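Side-chain contact in DUF574 domain-containing protein (Thermobifida fusca, PDB 2QE6), which binds S-adenosylmethionine and is probably a methyltransferase of the Rossmann-like class, its substrate unknown: residues A135-R138 with Y142-N145. The protein carries 1 engineered substitution. Residues are numbered along the deposited sequence; the frame is centred on the assembly and turned at random.
Sequences ADVR and YILN. With SAM (S-adenosylmethionine), chain F.
Asp136 OD1 is gripped by three donors: N6 of the S-adenosylmethionine adenine at 2.8 Å, the backbone N of Arg138 at 2.9 Å, which closes an Asx turn, and Arg138 NE at 3.2 Å. The backbone N-H comes from above the carboxylate plane, whereas NE meets the syn lone pair of OD1, which lies almost in the guanidinium plane. With Arg138 NH2 bonded to Asp136 OD2 at 3.0 Å, the arginine forms a side-on salt bridge, NE to one oxygen and NH2 to the other, which fixes the carboxylate's rotation. Aspartate suits this place because its short arm, with CG anti to the backbone N (chi1 -174°), reaches both adenine and turn. Next along the chain, Val137 N donates to SAM N1 at 2.9 Å, and Val137 CG2 rests against C2 of the same ring, 3.5 Å away.

Behind this polar side, helix 140-145 supplies an apolar backing. Ile143 extends CD1 to Val137 CA, 3.4 Å away, and also touches Asp136 O, while its CG1 meets Ala135 CB. The small methyl of Ala135 leaves room for this branch and for the edge of the Tyr142 ring, where CE2 stands 3.7 Å from Ala135 CB. Ile143 also packs on Val110 and Leu84, joining the helix to the central sheet. An acceptor at OD1 for the amino group and a donor at Val137 N together read the Watson-Crick edge of adenine, and the arginine probably keeps the aspartate ionised.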
loop_
_atom_site.group_PDB
_atom_site.type_symbol
_atom_site.label_atom_id
_atom_site.label_comp_id
_atom_site.label_asym_id
_atom_site.label_seq_id
_atom_site.Cartn_x
_atom_site.Cartn_y
_atom_site.Cartn_z
ATOM N N ALA A 135 2.360 -13.955 -0.403
ATOM C CA ALA A 135 1.161 -14.491 0.168
ATOM C C ALA A 135 0.005 -13.650 -0.332
ATOM O O ALA A 135 0.191 -12.552 -0.870
ATOM C CB ALA A 135 1.220 -14.481 1.689
ATOM N N ASP A 136 -1.191 -14.170 -0.135
ATOM C CA ASP A 136 -2.409 -13.447 -0.476
ATOM C C ASP A 136 -3.032 -12.822 0.767
ATOM O O ASP A 136 -3.505 -13.513 1.668
ATOM C CB ASP A 136 -3.378 -14.423 -1.106
ATOM C CG ASP A 136 -4.611 -13.768 -1.625
ATOM O OD1 ASP A 136 -4.930 -12.646 -1.232
ATOM O OD2 ASP A 136 -5.260 -14.396 -2.467
ATOM N N VAL A 137 -3.071 -11.497 0.764
ATOM C CA VAL A 137 -3.617 -10.650 1.855
ATOM C C VAL A 137 -5.053 -10.968 2.253
ATOM O O VAL A 137 -5.488 -10.674 3.379
ATOM C CB VAL A 137 -3.443 -9.165 1.393
ATOM C CG1 VAL A 137 -4.299 -8.181 2.181
ATOM C CG2 VAL A 137 -1.963 -8.840 1.463
ATOM N N ARG A 138 -5.792 -11.599 1.338
ATOM C CA ARG A 138 -7.149 -12.026 1.627
ATOM C C ARG A 138 -7.210 -13.265 2.517
ATOM O O ARG A 138 -8.300 -13.730 2.864
ATOM C CB ARG A 138 -7.881 -12.261 0.332
ATOM C CG ARG A 138 -8.027 -10.983 -0.470
ATOM C CD ARG A 138 -8.667 -11.280 -1.806
ATOM N NE ARG A 138 -7.773 -12.093 -2.625
ATOM C CZ ARG A 138 -8.012 -12.461 -3.876
ATOM N NH1 ARG A 138 -9.128 -12.082 -4.485
ATOM N NH2 ARG A 138 -7.129 -13.218 -4.522
ATOM N N TYR A 142 -3.317 -17.069 7.310
ATOM C CA TYR A 142 -2.025 -17.528 6.811
ATOM C C TYR A 142 -0.929 -16.457 7.070
ATOM O O TYR A 142 0.148 -16.767 7.566
ATOM C CB TYR A 142 -2.115 -17.899 5.310
ATOM C CG TYR A 142 -0.789 -18.313 4.720
ATOM C CD1 TYR A 142 -0.317 -19.616 4.847
ATOM C CD2 TYR A 142 0.007 -17.393 4.062
ATOM C CE1 TYR A 142 0.908 -19.977 4.335
ATOM C CE2 TYR A 142 1.220 -17.743 3.534
ATOM C CZ TYR A 142 1.674 -19.028 3.660
ATOM O OH TYR A 142 2.920 -19.342 3.136
ATOM N N ILE A 143 -1.206 -15.195 6.761
ATOM C CA ILE A 143 -0.172 -14.159 6.899
ATOM C C ILE A 143 0.226 -13.962 8.373
ATOM O O ILE A 143 1.414 -13.943 8.712
ATOM C CB ILE A 143 -0.607 -12.832 6.245
ATOM C CG1 ILE A 143 -0.528 -12.952 4.722
ATOM C CG2 ILE A 143 0.265 -11.659 6.698
ATOM C CD1 ILE A 143 -1.326 -11.894 4.007
ATOM N N LEU A 144 -0.765 -13.860 9.251
ATOM C CA LEU A 144 -0.493 -13.548 10.647
ATOM C C LEU A 144 0.215 -14.682 11.386
ATOM O O LEU A 144 0.763 -14.470 12.472
ATOM C CB LEU A 144 -1.772 -13.135 11.365
ATOM C CG LEU A 144 -2.420 -11.830 10.880
ATOM C CD1 LEU A 144 -3.846 -11.736 11.414
ATOM C CD2 LEU A 144 -1.576 -10.614 11.298
ATOM N N ASN A 145 0.215 -15.878 10.801
ATOM C CA ASN A 145 0.872 -17.031 11.409
ATOM C C ASN A 145 2.157 -17.465 10.704
ATOM O O ASN A 145 2.813 -18.404 11.123
ATOM C CB ASN A 145 -0.144 -18.158 11.533
ATOM C CG ASN A 145 -1.233 -17.817 12.551
ATOM O OD1 ASN A 145 -0.971 -17.760 13.744
ATOM N ND2 ASN A 145 -2.429 -17.529 12.077
HETATM N N SAM F . 1.642 -0.764 -1.338
HETATM C CA SAM F . 2.440 -0.202 -2.497
HETATM C C SAM F . 2.202 1.289 -2.592
HETATM O O SAM F . 3.054 2.022 -3.082
HETATM O OXT SAM F . 1.132 1.774 -2.202
HETATM C CB SAM F . 2.126 -0.786 -3.887
HETATM C CG SAM F . 0.707 -0.533 -4.421
HETATM S SD SAM F . 0.274 -1.396 -5.968
HETATM C CE SAM F . 1.872 -2.214 -6.190
HETATM C "C5'" SAM F . -0.609 -2.762 -5.186
HETATM C "C4'" SAM F . 0.142 -3.991 -4.656
HETATM O "O4'" SAM F . -0.755 -4.801 -3.890
HETATM C "C3'" SAM F . 0.695 -4.912 -5.755
HETATM O "O3'" SAM F . 2.071 -5.185 -5.554
HETATM C "C2'" SAM F . -0.141 -6.181 -5.715
HETATM O "O2'" SAM F . 0.519 -7.355 -6.205
HETATM C "C1'" SAM F . -0.536 -6.176 -4.242
HETATM N N9 SAM F . -1.754 -6.961 -4.039
HETATM C C8 SAM F . -3.037 -6.745 -4.540
HETATM N N7 SAM F . -3.851 -7.728 -4.076
HETATM C C5 SAM F . -3.099 -8.548 -3.275
HETATM C C6 SAM F . -3.437 -9.689 -2.531
HETATM N N6 SAM F . -4.712 -10.163 -2.570
HETATM N N1 SAM F . -2.429 -10.296 -1.802
HETATM C C2 SAM F . -1.108 -9.802 -1.785
HETATM N N3 SAM F . -0.774 -8.676 -2.533
HETATM C C4 SAM F . -1.776 -8.069 -3.249
#